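Local coordinates for FixK2 protein (Bradyrhizobium japonicum, PDB 4I2O) that binds DNA and probably regulates transcription, as a member of the CRP/FNR superfamily with a helix-turn-helix domain, at residues 194-197 against 198-202; 183-186 against 187-191; 204-208 against 209-213. The protein carries 1 engineered substitution. One frame throughout, in Å; residues are numbered along the deposited sequence.

Interaction 1 of 3, residues 194-197 against 198-202. With nucleotides of chain D; nucleotides of chain C.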
loop_
_atom_site.group_PDB
_atom_site.type_symbol
_atom_site.label_atom_id
_atom_site.label_comp_id
_atom_site.label_asym_id
_atom_site.label_seq_id
_atom_site.Cartn_x
_atom_site.Cartn_y
_atom_site.Cartn_z
ATOM N N THR A 194 -17.532 -5.445 5.249
ATOM C CA THR A 194 -18.894 -5.040 4.800
ATOM C C THR A 194 -19.359 -3.902 5.659
ATOM O O THR A 194 -18.890 -3.695 6.806
ATOM C CB THR A 194 -19.941 -6.220 4.943
ATOM O OG1 THR A 194 -19.963 -6.604 6.315
ATOM C CG2 THR A 194 -19.531 -7.429 4.095
ATOM N N LEU A 195 -20.278 -3.122 5.099
ATOM C CA LEU A 195 -20.861 -2.020 5.851
ATOM C C LEU A 195 -21.605 -2.531 7.100
ATOM O O LEU A 195 -21.618 -1.830 8.136
ATOM C CB LEU A 195 -21.787 -1.248 4.892
ATOM C CG LEU A 195 -23.096 -1.889 4.418
ATOM C CD1 LEU A 195 -24.352 -1.724 5.389
ATOM C CD2 LEU A 195 -23.519 -1.421 3.011
ATOM N N GLU A 196 -22.156 -3.746 7.068
ATOM C CA GLU A 196 -22.849 -4.295 8.237
ATOM C C GLU A 196 -21.845 -4.518 9.365
ATOM O O GLU A 196 -22.114 -4.222 10.516
ATOM C CB GLU A 196 -23.492 -5.656 7.911
ATOM C CG GLU A 196 -24.686 -5.565 6.995
ATOM C CD GLU A 196 -24.368 -5.893 5.551
ATOM O OE1 GLU A 196 -23.253 -5.503 5.059
ATOM O OE2 GLU A 196 -25.223 -6.593 4.934
ATOM N N THR A 197 -20.701 -5.126 9.043
ATOM C CA THR A 197 -19.684 -5.289 10.070
ATOM C C THR A 197 -19.221 -3.965 10.673
ATOM O O THR A 197 -19.047 -3.834 11.905
ATOM C CB THR A 197 -18.506 -6.064 9.462
ATOM O OG1 THR A 197 -19.017 -7.404 9.276
ATOM C CG2 THR A 197 -17.342 -6.136 10.489
ATOM N N VAL A 198 -18.950 -2.987 9.814
ATOM C CA VAL A 198 -18.636 -1.632 10.318
ATOM C C VAL A 198 -19.759 -1.114 11.216
ATOM O O VAL A 198 -19.509 -0.632 12.324
ATOM C CB VAL A 198 -18.360 -0.674 9.140
ATOM C CG1 VAL A 198 -18.238 0.786 9.632
ATOM C CG2 VAL A 198 -17.083 -1.086 8.400
ATOM N N SER A 199 -21.011 -1.228 10.780
ATOM C CA SER A 199 -22.137 -0.756 11.651
ATOM C C SER A 199 -22.099 -1.422 13.028
ATOM O O SER A 199 -22.267 -0.754 14.067
ATOM C CB SER A 199 -23.463 -1.112 10.973
ATOM O OG SER A 199 -24.589 -0.560 11.664
ATOM N N ARG A 200 -21.881 -2.749 13.057
ATOM C CA ARG A 200 -21.889 -3.471 14.316
ATOM C C ARG A 200 -20.793 -3.032 15.253
ATOM O O ARG A 200 -21.019 -2.928 16.471
ATOM C CB ARG A 200 -21.774 -5.035 14.082
ATOM C CG ARG A 200 -22.856 -5.600 13.147
ATOM C CD ARG A 200 -22.725 -7.187 12.977
ATOM N NE ARG A 200 -23.257 -7.615 11.682
ATOM C CZ ARG A 200 -24.553 -7.743 11.419
ATOM N NH1 ARG A 200 -25.479 -7.479 12.357
ATOM N NH2 ARG A 200 -24.930 -8.123 10.202
ATOM N N ALA A 201 -19.602 -2.773 14.706
ATOM C CA ALA A 201 -18.478 -2.364 15.524
ATOM C C ALA A 201 -18.772 -0.975 16.088
ATOM O O ALA A 201 -18.534 -0.701 17.276
ATOM C CB ALA A 201 -17.188 -2.315 14.686
ATOM N N LEU A 202 -19.291 -0.087 15.238
ATOM C CA LEU A 202 -19.689 1.261 15.721
ATOM C C LEU A 202 -20.787 1.181 16.774
ATOM O O LEU A 202 -20.750 1.899 17.780
ATOM C CB LEU A 202 -20.132 2.151 14.557
ATOM C CG LEU A 202 -19.036 2.479 13.579
ATOM C CD1 LEU A 202 -19.692 3.231 12.383
ATOM C CD2 LEU A 202 -17.966 3.390 14.239
ATOM P P DA D 19 -16.718 -8.934 6.404
ATOM O OP1 DA D 19 -15.805 -8.395 5.343
ATOM O OP2 DA D 19 -17.598 -7.992 7.172
ATOM O "O5'" DA D 19 -17.559 -10.075 5.706
ATOM C "C5'" DA D 19 -16.939 -11.194 5.084
ATOM C "C4'" DA D 19 -17.995 -11.931 4.275
ATOM O "O4'" DA D 19 -18.856 -12.689 5.194
ATOM C "C3'" DA D 19 -18.980 -11.077 3.458
ATOM O "O3'" DA D 19 -19.079 -11.804 2.175
ATOM C "C2'" DA D 19 -20.272 -11.017 4.271
ATOM C "C1'" DA D 19 -20.208 -12.310 5.108
ATOM N N9 DA D 19 -20.684 -12.109 6.467
ATOM C C8 DA D 19 -20.331 -11.176 7.401
ATOM N N7 DA D 19 -20.963 -11.268 8.574
ATOM C C5 DA D 19 -21.789 -12.360 8.386
ATOM C C6 DA D 19 -22.668 -12.997 9.273
ATOM N N6 DA D 19 -22.882 -12.570 10.539
ATOM N N1 DA D 19 -23.352 -14.080 8.806
ATOM C C2 DA D 19 -23.093 -14.486 7.545
ATOM N N3 DA D 19 -22.262 -13.998 6.625
ATOM C C4 DA D 19 -21.636 -12.890 7.101
ATOM P P DT D 20 -20.014 -11.300 0.999
ATOM O OP1 DT D 20 -19.495 -11.944 -0.250
ATOM O OP2 DT D 20 -20.203 -9.814 1.145
ATOM O "O5'" DT D 20 -21.495 -11.873 1.352
ATOM C "C5'" DT D 20 -21.629 -13.358 1.351
ATOM C "C4'" DT D 20 -23.054 -13.630 1.839
ATOM O "O4'" DT D 20 -23.152 -13.104 3.153
ATOM C "C3'" DT D 20 -24.151 -12.922 1.100
ATOM O "O3'" DT D 20 -24.930 -14.016 0.613
ATOM C "C2'" DT D 20 -24.995 -12.117 2.104
ATOM C "C1'" DT D 20 -24.514 -12.791 3.387
ATOM N N1 DT D 20 -24.508 -12.072 4.686
ATOM C C2 DT D 20 -25.265 -12.566 5.746
ATOM O O2 DT D 20 -25.979 -13.545 5.671
ATOM N N3 DT D 20 -25.158 -11.882 6.911
ATOM C C4 DT D 20 -24.419 -10.733 7.060
ATOM O O4 DT D 20 -24.314 -10.136 8.101
ATOM C C5 DT D 20 -23.654 -10.268 5.959
ATOM C C7 DT D 20 -22.875 -8.973 6.178
ATOM C C6 DT D 20 -23.759 -10.924 4.814
ATOM P P DT C 8 -25.231 2.820 11.932
ATOM O OP1 DT C 8 -24.972 3.681 13.169
ATOM O OP2 DT C 8 -24.282 2.022 11.159
ATOM O "O5'" DT C 8 -26.396 1.749 12.429
ATOM C "C5'" DT C 8 -27.497 2.368 13.090
ATOM C "C4'" DT C 8 -28.502 1.268 13.377
ATOM O "O4'" DT C 8 -28.966 0.664 12.146
ATOM C "C3'" DT C 8 -27.930 0.085 14.186
ATOM O "O3'" DT C 8 -28.812 0.001 15.276
ATOM C "C2'" DT C 8 -28.034 -1.190 13.357
ATOM C "C1'" DT C 8 -29.104 -0.769 12.382
ATOM N N1 DT C 8 -29.048 -1.404 10.994
ATOM C C2 DT C 8 -30.128 -2.143 10.498
ATOM O O2 DT C 8 -31.151 -2.421 11.137
ATOM N N3 DT C 8 -30.017 -2.587 9.218
ATOM C C4 DT C 8 -28.904 -2.383 8.372
ATOM O O4 DT C 8 -28.949 -2.801 7.212
ATOM C C5 DT C 8 -27.795 -1.619 8.926
ATOM C C7 DT C 8 -26.551 -1.359 8.082
ATOM C C6 DT C 8 -27.909 -1.144 10.197
HETATM O O HOH W 1 -21.727 -8.517 9.463
#
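In the recognition helix of a Crp-like helix-turn-helix domain, Glu196 and Arg200 stand one turn apart and run side by side toward the DNA, their carboxylate and guanidinium planes 25° apart. They touch through carbon rather than charge, Arg200 NH2 lying 3.7 Å from Glu196 CB, and both polar ends go to bases: Arg200 NH2 to a guanine O6, Glu196 OE2 to a cytosine N4. A weak, bent bond of 3.0 Å also joins Arg200 NH2 to O4 of DT20 of chain D. In the plane of the guanidinium, at its edge, water 1 accepts from Arg200 NE at 2.8 Å and donates to Thr197 OG1. Replacing Arg200 by leucine would probably leave the guanine O6 without this donor and water 1 held less firmly. Thr197 OG1, anti to its carbonyl carbon (chi1 -70°), donates to OP2 of DA19 of chain D at 2.6 Å. Thr194 N and Thr194 OG1 grip the same oxygen, while Thr194 OG1, as N-cap, accepts from Thr197 N at 3.2 Å. On the other DNA strand, Ser199 OG donates to OP2 of DT8 of chain C at 2.6 Å. Behind this surface Val198 packs on Ile187 of helix 184-191, Ala201 on Val161 of helix 157-172, and Leu202 against Leu211 and Phe213 of strand 211-213.

Interaction 2 of 3, residues 183-186 against 187-191. Engineered in segment 183-186: Ser183 (natural residue Cys). With nucleotides of chain C.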
loop_
_atom_site.group_PDB
_atom_site.type_symbol
_atom_site.label_atom_id
_atom_site.label_comp_id
_atom_site.label_asym_id
_atom_site.label_seq_id
_atom_site.Cartn_x
_atom_site.Cartn_y
_atom_site.Cartn_z
ATOM N N SER A 183 -20.371 7.195 3.443
ATOM C CA SER A 183 -21.314 6.172 3.845
ATOM C C SER A 183 -20.624 5.009 4.518
ATOM O O SER A 183 -19.398 4.890 4.472
ATOM C CB SER A 183 -22.008 5.618 2.590
ATOM O OG SER A 183 -21.017 4.952 1.801
ATOM N N ARG A 184 -21.427 4.126 5.105
ATOM C CA ARG A 184 -20.901 2.936 5.747
ATOM C C ARG A 184 -20.274 1.999 4.700
ATOM O O ARG A 184 -19.304 1.236 4.968
ATOM C CB ARG A 184 -22.079 2.221 6.531
ATOM C CG ARG A 184 -22.660 3.085 7.735
ATOM C CD ARG A 184 -21.587 3.307 8.840
ATOM N NE ARG A 184 -22.217 3.766 10.106
ATOM C CZ ARG A 184 -22.096 4.990 10.634
ATOM N NH1 ARG A 184 -21.398 5.986 10.024
ATOM N NH2 ARG A 184 -22.693 5.217 11.797
ATOM N N ARG A 185 -20.829 2.011 3.494
ATOM C CA ARG A 185 -20.255 1.171 2.454
ATOM C C ARG A 185 -18.865 1.704 2.043
ATOM O O ARG A 185 -17.928 0.894 1.774
ATOM C CB ARG A 185 -21.186 1.200 1.234
ATOM C CG ARG A 185 -20.631 0.352 0.049
ATOM C CD ARG A 185 -21.633 0.359 -1.134
ATOM N NE ARG A 185 -22.744 -0.551 -0.811
ATOM C CZ ARG A 185 -22.578 -1.883 -0.797
ATOM N NH1 ARG A 185 -21.390 -2.447 -1.116
ATOM N NH2 ARG A 185 -23.578 -2.667 -0.468
ATOM N N ASP A 186 -18.711 3.020 1.968
ATOM C CA ASP A 186 -17.349 3.507 1.671
ATOM C C ASP A 186 -16.423 3.139 2.818
ATOM O O ASP A 186 -15.244 2.772 2.600
ATOM C CB ASP A 186 -17.333 5.049 1.547
ATOM C CG ASP A 186 -17.812 5.554 0.211
ATOM O OD1 ASP A 186 -18.312 4.794 -0.623
ATOM O OD2 ASP A 186 -17.716 6.790 0.018
ATOM N N ILE A 187 -16.882 3.277 4.072
ATOM C CA ILE A 187 -15.974 2.897 5.179
ATOM C C ILE A 187 -15.596 1.417 5.062
ATOM O O ILE A 187 -14.437 1.069 5.253
ATOM C CB ILE A 187 -16.561 3.183 6.564
ATOM C CG1 ILE A 187 -16.848 4.725 6.673
ATOM C CG2 ILE A 187 -15.626 2.756 7.688
ATOM C CD1 ILE A 187 -17.706 5.058 7.935
ATOM N N GLY A 188 -16.576 0.531 4.873
ATOM C CA GLY A 188 -16.236 -0.902 4.731
ATOM C C GLY A 188 -15.269 -1.097 3.561
ATOM O O GLY A 188 -14.335 -1.866 3.726
ATOM N N ASP A 189 -15.475 -0.450 2.396
ATOM C CA ASP A 189 -14.529 -0.635 1.262
ATOM C C ASP A 189 -13.157 -0.040 1.476
ATOM O O ASP A 189 -12.193 -0.516 0.863
ATOM C CB ASP A 189 -15.115 -0.161 -0.121
ATOM C CG ASP A 189 -16.274 -1.002 -0.559
ATOM O OD1 ASP A 189 -16.353 -2.178 -0.116
ATOM O OD2 ASP A 189 -17.054 -0.555 -1.445
ATOM N N TYR A 190 -13.024 0.881 2.440
ATOM C CA TYR A 190 -11.680 1.338 2.850
ATOM C C TYR A 190 -11.028 0.329 3.763
ATOM O O TYR A 190 -9.809 0.098 3.695
ATOM C CB TYR A 190 -11.865 2.664 3.635
ATOM C CG TYR A 190 -10.592 3.388 4.122
ATOM C CD1 TYR A 190 -9.533 3.719 3.243
ATOM C CD2 TYR A 190 -10.477 3.766 5.447
ATOM C CE1 TYR A 190 -8.426 4.459 3.692
ATOM C CE2 TYR A 190 -9.362 4.513 5.897
ATOM C CZ TYR A 190 -8.365 4.859 5.015
ATOM O OH TYR A 190 -7.280 5.619 5.415
ATOM N N LEU A 191 -11.833 -0.360 4.568
ATOM C CA LEU A 191 -11.290 -1.248 5.606
ATOM C C LEU A 191 -11.339 -2.746 5.230
ATOM O O LEU A 191 -11.012 -3.567 6.073
ATOM C CB LEU A 191 -12.090 -1.106 6.955
ATOM C CG LEU A 191 -12.111 0.325 7.527
ATOM C CD1 LEU A 191 -12.968 0.357 8.838
ATOM C CD2 LEU A 191 -10.616 0.712 7.757
ATOM P P DA C 7 -24.903 5.501 5.775
ATOM O OP1 DA C 7 -24.080 6.628 6.267
ATOM O OP2 DA C 7 -24.283 4.402 4.948
ATOM O "O5'" DA C 7 -25.622 4.756 6.969
ATOM C "C5'" DA C 7 -26.440 5.566 7.957
ATOM C "C4'" DA C 7 -27.051 4.549 8.932
ATOM O "O4'" DA C 7 -28.112 3.845 8.241
ATOM C "C3'" DA C 7 -26.079 3.513 9.463
ATOM O "O3'" DA C 7 -26.037 3.821 10.897
ATOM C "C2'" DA C 7 -26.747 2.132 9.163
ATOM C "C1'" DA C 7 -28.203 2.576 8.851
ATOM N N9 DA C 7 -28.813 1.722 7.831
ATOM C C8 DA C 7 -28.376 1.493 6.551
ATOM N N7 DA C 7 -29.144 0.680 5.843
ATOM C C5 DA C 7 -30.204 0.383 6.716
ATOM C C6 DA C 7 -31.328 -0.431 6.571
ATOM N N6 DA C 7 -31.543 -1.053 5.398
ATOM N N1 DA C 7 -32.218 -0.524 7.633
ATOM C C2 DA C 7 -31.862 0.163 8.752
ATOM N N3 DA C 7 -30.764 0.954 8.983
ATOM C C4 DA C 7 -30.010 1.018 7.928
ATOM P P DT C 8 -25.231 2.820 11.932
ATOM O OP1 DT C 8 -24.972 3.681 13.169
ATOM O OP2 DT C 8 -24.282 2.022 11.159
ATOM O "O5'" DT C 8 -26.396 1.749 12.429
ATOM C "C5'" DT C 8 -27.497 2.368 13.090
ATOM C "C4'" DT C 8 -28.502 1.268 13.377
ATOM O "O4'" DT C 8 -28.966 0.664 12.146
ATOM C "C3'" DT C 8 -27.930 0.085 14.186
ATOM O "O3'" DT C 8 -28.812 0.001 15.276
ATOM C "C2'" DT C 8 -28.034 -1.190 13.357
ATOM C "C1'" DT C 8 -29.104 -0.769 12.382
ATOM N N1 DT C 8 -29.048 -1.404 10.994
ATOM C C2 DT C 8 -30.128 -2.143 10.498
ATOM O O2 DT C 8 -31.151 -2.421 11.137
ATOM N N3 DT C 8 -30.017 -2.587 9.218
ATOM C C4 DT C 8 -28.904 -2.383 8.372
ATOM O O4 DT C 8 -28.949 -2.801 7.212
ATOM C C5 DT C 8 -27.795 -1.619 8.926
ATOM C C7 DT C 8 -26.551 -1.359 8.082
ATOM C C6 DT C 8 -27.909 -1.144 10.197
HETATM O O HOH W 2 -19.194 -1.526 -2.585
#
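Arg184, whose carbonyl O receives the N-H of Gly188 one turn on, illustrates how the start of a helix can hold a DNA backbone. Its CB sits 3.5 Å from OP2 of DA7 of chain C, CG beside that oxygen and O5' of the same nucleotide. A bend at chi2 (-64°) turns the chain along the DNA backbone, CD passing near OP2 of DT8 of chain C. NE then donates to that OP2 at 2.9 Å, NH2 reaches OP1 of the same phosphate at 3.1 Å and also the O of Ala216, and NH1 comes within 4.3 Å of Ile187 CD1. At the backbone, Arg184 N donates almost straight (173°) to OP2 of DA7 of chain C. The engineered Ser183 is the N-cap, its OG accepting from Asp186 N at 3.0 Å. Water 2 bridges Arg185 NH1 and Asp189 OD2; the two side chains lie side by side, their charged atoms apart. Asp189 also pairs with Arg80 and with Arg154 of the second subunit, and Asp186 with Arg80 and Arg70. The chemistry thus changes along one helix: its amino end grips two successive phosphates, reading no base, whereas its acids form salt bridges within the dimer.

Interaction 3 of 3, residues 204-208 against 209-213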
loop_
_atom_site.group_PDB
_atom_site.type_symbol
_atom_site.label_atom_id
_atom_site.label_comp_id
_atom_site.label_asym_id
_atom_site.label_seq_id
_atom_site.Cartn_x
_atom_site.Cartn_y
_atom_site.Cartn_z
ATOM N N GLN A 204 -21.298 -1.284 18.867
ATOM C CA GLN A 204 -20.673 -1.761 20.067
ATOM C C GLN A 204 -19.879 -0.670 20.798
ATOM O O GLN A 204 -19.950 -0.598 22.039
ATOM C CB GLN A 204 -19.764 -2.954 19.672
ATOM C CG GLN A 204 -19.081 -3.666 20.810
ATOM C CD GLN A 204 -18.229 -4.809 20.283
ATOM O OE1 GLN A 204 -18.421 -5.258 19.140
ATOM N NE2 GLN A 204 -17.263 -5.259 21.086
ATOM N N LEU A 205 -19.141 0.164 20.040
ATOM C CA LEU A 205 -18.322 1.249 20.643
ATOM C C LEU A 205 -19.242 2.255 21.309
ATOM O O LEU A 205 -18.946 2.773 22.408
ATOM C CB LEU A 205 -17.425 1.951 19.596
ATOM C CG LEU A 205 -16.382 1.032 18.950
ATOM C CD1 LEU A 205 -15.725 1.726 17.690
ATOM C CD2 LEU A 205 -15.340 0.676 20.026
ATOM N N HIS A 206 -20.367 2.525 20.643
ATOM C CA HIS A 206 -21.393 3.400 21.231
ATOM C C HIS A 206 -21.927 2.867 22.554
ATOM O O HIS A 206 -22.037 3.606 23.553
ATOM C CB HIS A 206 -22.544 3.586 20.254
ATOM C CG HIS A 206 -23.628 4.495 20.777
ATOM N ND1 HIS A 206 -24.906 4.063 21.011
ATOM C CD2 HIS A 206 -23.605 5.812 21.110
ATOM C CE1 HIS A 206 -25.632 5.068 21.500
ATOM N NE2 HIS A 206 -24.864 6.146 21.550
ATOM N N THR A 207 -22.297 1.593 22.572
ATOM C CA THR A 207 -22.929 0.984 23.758
ATOM C C THR A 207 -21.930 0.962 24.919
ATOM O O THR A 207 -22.305 1.141 26.066
ATOM C CB THR A 207 -23.382 -0.461 23.440
ATOM O OG1 THR A 207 -24.485 -0.413 22.524
ATOM C CG2 THR A 207 -23.809 -1.181 24.697
ATOM N N GLN A 208 -20.639 0.826 24.601
ATOM C CA GLN A 208 -19.594 0.815 25.641
ATOM C C GLN A 208 -19.203 2.219 26.132
ATOM O O GLN A 208 -18.404 2.335 27.059
ATOM C CB GLN A 208 -18.329 0.124 25.113
ATOM C CG GLN A 208 -18.339 -1.406 25.200
ATOM C CD GLN A 208 -17.372 -2.024 24.214
ATOM O OE1 GLN A 208 -17.736 -2.925 23.467
ATOM N NE2 GLN A 208 -16.130 -1.540 24.200
ATOM N N GLY A 209 -19.732 3.275 25.507
ATOM C CA GLY A 209 -19.456 4.631 25.965
ATOM C C GLY A 209 -18.209 5.218 25.300
ATOM O O GLY A 209 -17.750 6.311 25.665
ATOM N N ILE A 210 -17.661 4.512 24.318
ATOM C CA ILE A 210 -16.476 5.027 23.630
ATOM C C ILE A 210 -16.712 6.139 22.625
ATOM O O ILE A 210 -15.857 7.023 22.473
ATOM C CB ILE A 210 -15.601 3.876 23.087
ATOM C CG1 ILE A 210 -15.123 3.035 24.262
ATOM C CG2 ILE A 210 -14.390 4.424 22.275
ATOM C CD1 ILE A 210 -14.449 1.701 23.797
ATOM N N LEU A 211 -17.863 6.152 21.958
ATOM C CA LEU A 211 -18.167 7.266 21.085
ATOM C C LEU A 211 -19.596 7.697 21.302
ATOM O O LEU A 211 -20.386 6.957 21.881
ATOM C CB LEU A 211 -17.965 6.894 19.632
ATOM C CG LEU A 211 -18.645 5.676 19.042
ATOM C CD1 LEU A 211 -20.060 5.993 18.504
ATOM C CD2 LEU A 211 -17.762 5.138 17.929
ATOM N N GLY A 212 -19.905 8.882 20.812
ATOM C CA GLY A 212 -21.255 9.432 20.914
ATOM C C GLY A 212 -21.693 9.619 19.465
ATOM O O GLY A 212 -20.832 9.856 18.601
ATOM N N PHE A 213 -23.009 9.585 19.203
ATOM C CA PHE A 213 -23.548 9.896 17.868
ATOM C C PHE A 213 -24.477 11.086 17.941
ATOM O O PHE A 213 -25.184 11.280 18.933
ATOM C CB PHE A 213 -24.414 8.748 17.315
ATOM C CG PHE A 213 -23.637 7.555 16.825
ATOM C CD1 PHE A 213 -22.871 7.652 15.682
ATOM C CD2 PHE A 213 -23.774 6.339 17.450
ATOM C CE1 PHE A 213 -22.175 6.523 15.204
ATOM C CE2 PHE A 213 -23.113 5.224 16.983
ATOM C CZ PHE A 213 -22.301 5.336 15.856
HETATM O O HOH W 3 -24.832 8.928 21.419
#
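Water 3 joins His206 to Phe213, lying 2.8 Å from His206 NE2 and accepting from Phe213 N at 2.9 Å. It spans the turn by which the recognition helix of this winged helix-turn-helix domain passes into strand 211-213, whose antiparallel partner is strand 218-221. A Schellman motif makes the turn. Ile210 N donates to Leu205 O at 2.9 Å, and Gly209 N to His206 O at 3.0 Å, the latter donor standing well above the carbonyl plane. Gly209 takes a positive phi of 89°, at which a beta carbon would collide with the O of Gln208, so glycine is what the backbone here demands. Beyond the turn, apolar side chains close the angle between helix and strand. Leu211 meets Leu205 at about a right angle, its CD2 3.6 Å from Leu205 CB, while Leu205 CD2 lies 4.0 Å from Ile210 CD1. Gln208 runs alongside Ile210, its NE2 near Ile210 CD1. Leu205 and Leu211 continue onto Leu165 of helix 157-172, and Ile210 onto Leu227 of helix 224-228, which joins the turn to the apolar interior between these helices. Toward the more exposed side, His206 CG lies opposite the backbone N (chi1 -179°), which directs the ring to the strand. There Phe213 CD2 lies over one face of the imidazole, offset toward its rim, with the two ring planes at 46°, neither stacked nor perpendicular. Phe213 CE2 also approaches His206 CB, at 3.7 Å, and Leu211 CD1 covers one face of the phenyl ring. At the imidazole edge, His206 CD2 comes within 3.5 Å of Leu211 O.

In the fold
All three contacts fall within the Crp-like helix-turn-helix domain and follow one another along the chain: interaction 2 first, on helix 184-191, then interaction 1 at the start of helix 195-207, then interaction 3, where that helix gives way to strand 211-213. The centres of interactions 1 and 2 are about 9 Å apart, those of 1 and 3 about 13 Å, and those of 2 and 3 about 19 Å. Leu202 ties them together, its CD1 packing on Arg184 and its CD2 on Leu211. Phosphate-holding helix, base-reading helix and wing strand therefore form one unit, consistent with one domain contacting both backbone and bases.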